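Local coordinates for bacterial leucyl aminopeptidase (Legionella pneumophila, PDB 6ESL), which probably removes N-terminal amino acids such as leucine from peptides as a secreted zinc-dependent aminopeptidase of peptidase family M28, at residues Val267-Phe270 / Ser274-Val277; Gly287-Ala292 / Met376-Lys381. One frame throughout, in Å; residues are numbered along the deposited sequence.

Contact 1: residues Val267-Phe270 / Ser274-Val277; sequences VQHF and SIPV
Phe270 O accepts a hydrogen bond from Ile275 N, 2.8 Å away. The bond is nearly straight, 173° at the hydrogen, and the N-H arrives in the carbonyl plane. Ser274 N lies 3.0 Å from the same Phe270 O, but its angle is too poor for a bond. Ser274 N bonds instead to Gln271 O. The two bonds make a Schellman motif, which ends helix 261-272. Ser274 is its C-prime residue and has the positive phi that the motif needs, 44°. The turn brings Ile275 back against the helix. Ile275 CG2 reaches one side of the Phe270 ring, 3.5 Å from Phe270 CD2. The CD1 end of Ile275 lies over a face of that ring. Ile275 CG1 stands beside its own backbone N (chi1 -64°), which turns this longer branch to the helix side. There Ile275 CD1 also lies 4.5 Å from His269 ND1, a loose contact. His269 ND1 is buried here and has no polar partner in the model. Val277 CG2 meets the same CD2 atom of Phe270 at 3.5 Å, approaching the ring obliquely. Phe270 CD2 thus touches one methyl group of Ile275 and one of Val277. The Phe270 ring also packs edge-to-face with Tyr249 of strand 248-253 and with Trp339 of helix 336-340, while the His269 ring meets Phe179 of strand 176-183. Pro276 shares a backbone hydrogen bond with Ala203, where the chain enters strand 277-282 of the mixed sheet.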
ATOM      1  N   VAL B 267       6.795 -23.252  -2.943  1.00 32.84           N
ATOM      2  CA  VAL B 267       6.620 -22.361  -4.085  1.00 34.20           C
ATOM      3  C   VAL B 267       7.164 -23.007  -5.351  1.00 37.20           C
ATOM      4  O   VAL B 267       6.569 -22.912  -6.424  1.00 37.42           O
ATOM      5  CB  VAL B 267       7.327 -21.011  -3.863  1.00 32.79           C
ATOM      6  CG1 VAL B 267       7.187 -20.130  -5.095  1.00 33.63           C
ATOM      7  CG2 VAL B 267       6.763 -20.314  -2.633  1.00 32.83           C
ATOM      8  N   GLN B 268       8.307 -23.668  -5.206  1.00 39.08           N
ATOM      9  CA  GLN B 268       8.958 -24.338  -6.294  1.00 43.34           C
ATOM     10  C   GLN B 268       8.129 -25.545  -6.735  1.00 44.85           C
ATOM     11  O   GLN B 268       7.998 -25.781  -7.931  1.00 46.63           O
ATOM     12  CB  GLN B 268      10.377 -24.787  -5.916  1.00 46.33           C
ATOM     13  CG  GLN B 268      11.247 -25.096  -7.127  1.00 51.30           C
ATOM     14  CD  GLN B 268      12.721 -25.402  -6.781  1.00 54.76           C
ATOM     15  OE1 GLN B 268      13.281 -26.407  -7.196  1.00 58.96           O
ATOM     16  NE2 GLN B 268      13.349 -24.531  -6.040  1.00 54.36           N
ATOM     17  N   HIS B 269       7.590 -26.294  -5.772  1.00 45.22           N
ATOM     18  CA  HIS B 269       6.710 -27.401  -6.036  1.00 46.51           C
ATOM     19  C   HIS B 269       5.525 -26.956  -6.910  1.00 48.16           C
ATOM     20  O   HIS B 269       5.224 -27.646  -7.916  1.00 48.38           O
ATOM     21  CB  HIS B 269       6.202 -28.063  -4.767  1.00 45.02           C
ATOM     22  CG  HIS B 269       5.354 -29.278  -5.010  1.00 47.65           C
ATOM     23  ND1 HIS B 269       3.998 -29.194  -5.263  1.00 48.84           N
ATOM     24  CD2 HIS B 269       5.675 -30.594  -5.093  1.00 48.10           C
ATOM     25  CE1 HIS B 269       3.514 -30.411  -5.474  1.00 49.39           C
ATOM     26  NE2 HIS B 269       4.503 -31.271  -5.344  1.00 49.58           N
ATOM     27  N   PHE B 270       4.891 -25.851  -6.533  1.00 43.72           N
ATOM     28  CA  PHE B 270       3.746 -25.351  -7.265  1.00 46.74           C
ATOM     29  C   PHE B 270       4.124 -24.875  -8.673  1.00 49.72           C
ATOM     30  O   PHE B 270       3.336 -25.038  -9.605  1.00 51.62           O
ATOM     31  CB  PHE B 270       3.078 -24.165  -6.544  1.00 43.74           C
ATOM     32  CG  PHE B 270       2.051 -24.573  -5.482  1.00 43.46           C
ATOM     33  CD1 PHE B 270       2.376 -25.415  -4.467  1.00 43.84           C
ATOM     34  CD2 PHE B 270       0.801 -24.014  -5.479  1.00 44.19           C
ATOM     35  CE1 PHE B 270       1.433 -25.778  -3.484  1.00 43.93           C
ATOM     36  CE2 PHE B 270      -0.131 -24.321  -4.463  1.00 44.17           C
ATOM     37  CZ  PHE B 270       0.186 -25.192  -3.465  1.00 42.92           C
ATOM     38  N   SER B 274       2.921 -26.524 -12.209  1.00 61.60           N
ATOM     39  CA  SER B 274       1.980 -25.544 -12.779  1.00 63.67           C
ATOM     40  C   SER B 274       0.672 -25.573 -11.989  1.00 64.38           C
ATOM     41  O   SER B 274      -0.379 -25.911 -12.516  1.00 72.16           O
ATOM     42  CB  SER B 274       1.669 -25.860 -14.259  1.00 68.48           C
ATOM     43  OG  SER B 274       2.832 -26.038 -15.046  1.00 74.33           O
ATOM     44  N   ILE B 275       0.718 -25.327 -10.691  1.00 61.60           N
ATOM     45  CA  ILE B 275      -0.516 -25.222  -9.906  1.00 58.07           C
ATOM     46  C   ILE B 275      -0.609 -23.723  -9.751  1.00 55.50           C
ATOM     47  O   ILE B 275       0.234 -23.147  -9.094  1.00 51.21           O
ATOM     48  CB  ILE B 275      -0.379 -25.861  -8.534  1.00 58.46           C
ATOM     49  CG1 ILE B 275      -0.148 -27.337  -8.690  1.00 60.13           C
ATOM     50  CG2 ILE B 275      -1.566 -25.489  -7.616  1.00 59.15           C
ATOM     51  CD1 ILE B 275       0.214 -28.041  -7.373  1.00 58.20           C
ATOM     52  N   PRO B 276      -1.586 -23.078 -10.405  1.00 53.93           N
ATOM     53  CA  PRO B 276      -1.555 -21.625 -10.312  1.00 51.29           C
ATOM     54  C   PRO B 276      -2.144 -21.172  -8.980  1.00 48.26           C
ATOM     55  O   PRO B 276      -2.908 -21.909  -8.336  1.00 48.04           O
ATOM     56  CB  PRO B 276      -2.425 -21.163 -11.501  1.00 52.33           C
ATOM     57  CG  PRO B 276      -3.373 -22.328 -11.722  1.00 54.48           C
ATOM     58  CD  PRO B 276      -2.765 -23.588 -11.142  1.00 54.88           C
ATOM     59  N   VAL B 277      -1.761 -19.962  -8.589  1.00 46.94           N
ATOM     60  CA  VAL B 277      -2.151 -19.367  -7.286  1.00 43.63           C
ATOM     61  C   VAL B 277      -2.535 -17.949  -7.527  1.00 42.15           C
ATOM     62  O   VAL B 277      -1.756 -17.143  -8.094  1.00 43.39           O
ATOM     63  CB  VAL B 277      -1.038 -19.427  -6.244  1.00 41.42           C
ATOM     64  CG1 VAL B 277      -1.441 -18.723  -4.950  1.00 40.84           C
ATOM     65  CG2 VAL B 277      -0.682 -20.863  -5.950  1.00 43.70           C
TER

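Contact 2: residues Gly287-Ala292 / Met376-Lys381; sequences GYRNDA and MTNFSK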
ATOM      1  N   GLY B 287      -0.954 -14.008  18.403  1.00 22.68           N
ATOM      2  CA  GLY B 287      -1.416 -14.011  19.788  1.00 24.81           C
ATOM      3  C   GLY B 287      -0.943 -12.995  20.795  1.00 25.78           C
ATOM      4  O   GLY B 287      -1.550 -12.855  21.833  1.00 26.63           O
ATOM      5  N   TYR B 288       0.164 -12.323  20.535  1.00 25.75           N
ATOM      6  CA  TYR B 288       0.692 -11.385  21.508  1.00 25.85           C
ATOM      7  C   TYR B 288       0.202 -10.051  21.240  1.00 27.21           C
ATOM      8  O   TYR B 288       0.246  -9.552  20.069  1.00 26.99           O
ATOM      9  CB  TYR B 288       2.239 -11.430  21.503  1.00 26.93           C
ATOM     10  CG  TYR B 288       2.869 -10.395  22.460  1.00 28.07           C
ATOM     11  CD1 TYR B 288       3.111 -10.699  23.830  1.00 31.06           C
ATOM     12  CD2 TYR B 288       3.257  -9.150  21.980  1.00 28.86           C
ATOM     13  CE1 TYR B 288       3.710  -9.742  24.668  1.00 32.38           C
ATOM     14  CE2 TYR B 288       3.839  -8.218  22.810  1.00 31.51           C
ATOM     15  CZ  TYR B 288       4.040  -8.545  24.152  1.00 32.76           C
ATOM     16  OH  TYR B 288       4.570  -7.565  24.933  1.00 40.30           O
ATOM     17  N   ARG B 289      -0.302  -9.381  22.298  1.00 27.40           N
ATOM     18  CA  ARG B 289      -0.744  -8.019  22.219  1.00 28.13           C
ATOM     19  C   ARG B 289       0.198  -7.166  23.005  1.00 30.01           C
ATOM     20  O   ARG B 289       0.596  -7.510  24.115  1.00 30.49           O
ATOM     21  CB  ARG B 289      -2.183  -7.844  22.777  1.00 27.40           C
ATOM     22  CG  ARG B 289      -3.287  -8.204  21.790  1.00 26.13           C
ATOM     23  CD  ARG B 289      -4.645  -7.945  22.420  1.00 27.14           C
ATOM     24  NE  ARG B 289      -5.702  -8.296  21.491  1.00 27.46           N
ATOM     25  CZ  ARG B 289      -6.986  -8.221  21.784  1.00 28.98           C
ATOM     26  NH1 ARG B 289      -7.348  -7.764  22.990  1.00 30.27           N
ATOM     27  NH2 ARG B 289      -7.886  -8.537  20.862  1.00 29.23           N
ATOM     28  N   ASN B 290       0.608  -6.061  22.409  1.00 31.46           N
ATOM     29  CA  ASN B 290       1.457  -5.190  23.161  1.00 33.00           C
ATOM     30  C   ASN B 290       0.770  -4.624  24.412  1.00 35.52           C
ATOM     31  O   ASN B 290       1.393  -4.287  25.420  1.00 35.73           O
ATOM     32  CB  ASN B 290       1.811  -4.054  22.221  1.00 37.57           C
ATOM     33  CG  ASN B 290       3.047  -3.436  22.630  1.00 39.65           C
ATOM     34  OD1 ASN B 290       4.094  -4.164  22.659  1.00 51.18           O
ATOM     35  ND2 ASN B 290       2.968  -2.169  23.016  1.00 42.86           N
ATOM     36  N   ASP B 291      -0.519  -4.356  24.247  1.00 35.15           N
ATOM     37  CA  ASP B 291      -1.405  -3.836  25.315  1.00 35.68           C
ATOM     38  C   ASP B 291      -2.637  -4.734  25.203  1.00 33.89           C
ATOM     39  O   ASP B 291      -3.312  -4.721  24.182  1.00 32.42           O
ATOM     40  CB  ASP B 291      -1.647  -2.389  24.985  1.00 36.34           C
ATOM     41  CG  ASP B 291      -2.679  -1.717  25.868  1.00 43.39           C
ATOM     42  OD1 ASP B 291      -3.278  -2.344  26.781  1.00 40.92           O
ATOM     43  OD2 ASP B 291      -2.872  -0.506  25.602  1.00 47.43           O
ATOM     44  N   ALA B 292      -2.959  -5.452  26.263  1.00 34.91           N
ATOM     45  CA  ALA B 292      -4.072  -6.384  26.267  1.00 35.66           C
ATOM     46  C   ALA B 292      -5.403  -5.686  25.847  1.00 36.36           C
ATOM     47  O   ALA B 292      -6.218  -6.296  25.223  1.00 37.15           O
ATOM     48  CB  ALA B 292      -4.201  -7.077  27.647  1.00 37.16           C
ATOM     49  N   MET B 376      -5.816 -14.310  18.849  1.00 26.35           N
ATOM     50  CA  MET B 376      -5.640 -15.503  18.026  1.00 26.97           C
ATOM     51  C   MET B 376      -6.896 -15.851  17.303  1.00 26.74           C
ATOM     52  O   MET B 376      -6.879 -16.271  16.190  1.00 25.02           O
ATOM     53  CB  MET B 376      -5.164 -16.688  18.854  1.00 28.13           C
ATOM     54  CG  MET B 376      -3.754 -16.549  19.359  1.00 28.77           C
ATOM     55  SD  MET B 376      -2.966 -17.983  20.096  1.00 29.48           S
ATOM     56  CE  MET B 376      -3.786 -18.104  21.667  1.00 29.45           C
ATOM     57  N   THR B 377      -8.004 -15.683  17.987  1.00 28.00           N
ATOM     58  CA  THR B 377      -9.347 -15.935  17.390  1.00 30.52           C
ATOM     59  C   THR B 377      -9.644 -14.944  16.240  1.00 29.15           C
ATOM     60  O   THR B 377     -10.156 -15.296  15.174  1.00 28.94           O
ATOM     61  CB  THR B 377     -10.453 -15.873  18.495  1.00 30.85           C
ATOM     62  OG1 THR B 377     -10.158 -16.849  19.488  1.00 31.42           O
ATOM     63  CG2 THR B 377     -11.752 -16.124  17.967  1.00 32.46           C
ATOM     64  N   ASN B 378      -9.265 -13.691  16.436  1.00 30.15           N
ATOM     65  CA  ASN B 378      -9.428 -12.664  15.405  1.00 28.05           C
ATOM     66  C   ASN B 378      -8.648 -12.976  14.126  1.00 26.63           C
ATOM     67  O   ASN B 378      -9.162 -12.793  13.020  1.00 26.79           O
ATOM     68  CB  ASN B 378      -9.063 -11.261  15.969  1.00 28.53           C
ATOM     69  CG  ASN B 378     -10.172 -10.654  16.836  1.00 31.07           C
ATOM     70  OD1 ASN B 378      -9.943  -9.620  17.570  1.00 31.74           O
ATOM     71  ND2 ASN B 378     -11.374 -11.266  16.807  1.00 28.26           N
ATOM     72  N   PHE B 379      -7.447 -13.457  14.282  1.00 25.37           N
ATOM     73  CA  PHE B 379      -6.666 -13.917  13.139  1.00 24.57           C
ATOM     74  C   PHE B 379      -7.246 -15.133  12.439  1.00 25.90           C
ATOM     75  O   PHE B 379      -7.314 -15.145  11.177  1.00 25.76           O
ATOM     76  CB  PHE B 379      -5.178 -14.116  13.517  1.00 23.15           C
ATOM     77  CG  PHE B 379      -4.449 -12.829  13.689  1.00 21.39           C
ATOM     78  CD1 PHE B 379      -3.890 -12.157  12.599  1.00 22.19           C
ATOM     79  CD2 PHE B 379      -4.339 -12.277  14.914  1.00 21.52           C
ATOM     80  CE1 PHE B 379      -3.145 -10.958  12.805  1.00 21.64           C
ATOM     81  CE2 PHE B 379      -3.753 -10.997  15.115  1.00 21.81           C
ATOM     82  CZ  PHE B 379      -3.161 -10.357  14.055  1.00 20.57           C
ATOM     83  N   SER B 380      -7.838 -16.047  13.239  1.00 27.28           N
ATOM     84  CA  SER B 380      -8.495 -17.203  12.676  1.00 28.26           C
ATOM     85  C   SER B 380      -9.688 -16.747  11.854  1.00 29.58           C
ATOM     86  O   SER B 380      -9.954 -17.247  10.722  1.00 30.40           O
ATOM     87  CB  SER B 380      -8.842 -18.185  13.803  1.00 30.03           C
ATOM     88  OG  SER B 380      -9.241 -19.415  13.264  1.00 33.45           O
ATOM     89  N   LYS B 381     -10.426 -15.750  12.377  1.00 31.01           N
ATOM     90  CA  LYS B 381     -11.552 -15.187  11.661  1.00 32.88           C
ATOM     91  C   LYS B 381     -11.120 -14.562  10.378  1.00 32.98           C
ATOM     92  O   LYS B 381     -11.811 -14.645   9.383  1.00 34.87           O
ATOM     93  CB  LYS B 381     -12.268 -14.138  12.521  1.00 34.94           C
ATOM     94  CG  LYS B 381     -13.079 -14.794  13.649  1.00 37.86           C
ATOM     95  CD  LYS B 381     -13.799 -13.824  14.523  1.00 40.62           C
ATOM     96  CE  LYS B 381     -14.373 -14.620  15.657  1.00 42.61           C
ATOM     97  NZ  LYS B 381     -15.274 -13.886  16.548  1.00 44.43           N
TER
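Gly287 meets Met376 through its backbone. Gly287 CA lies 3.5 Å from Met376 CG. Gly287 CA and Met376 CA are 4.8 Å apart, the closest CA pair across the two segments. Met376 CG sits anti to the carbonyl carbon (chi1 -69°), which sets this methylene against the glycine. Gly287 N and Tyr288 N both donate to Glu351 OE1. In this M28-family peptidase, Gly287 lies about 12 Å from a bound zinc ion, so it is not a ligand of the metal. The loop links strand 277-282 to strand 297-300 of the mixed sheet, and helix 373-391 packs beside it. Further on, Arg289 extends from CG to NE and reaches with its guanidinium end close to the helix. Asn378 OD1 lies near the guanidinium plane, at its edge, but 4.0 Å from Arg289 NH2, too far for a hydrogen bond. The guanidinium and amide planes are 35° apart. Arg289 NH2 instead forms a salt bridge with Glu374, one turn earlier on the same helix. Its other terminal nitrogen, Arg289 NH1, donates to Ala292 O at 2.9 Å, tying the arginine back to its own loop.

In the fold
From the N terminus, the chain reaches contact 1 first. It spans three intervening residues, two of them the last of helix 261-272, at the turn that leads to strand 277-282. The chain then runs through that strand, past the zinc ligand Asp284, to the first segment of contact 2. This contact closes a much longer loop of 83 residues, which takes in strands 297-300, 324-327 and 346-350. The two contacts follow in series; they neither nest nor cross. They lie on opposite sides of the chain's centre, their own centres 31 Å apart. Contact 1 ties the end of helix 261-272 to the connection leading into strand 277-282, and contact 2 ties a loop to the C-terminal helix 373-391.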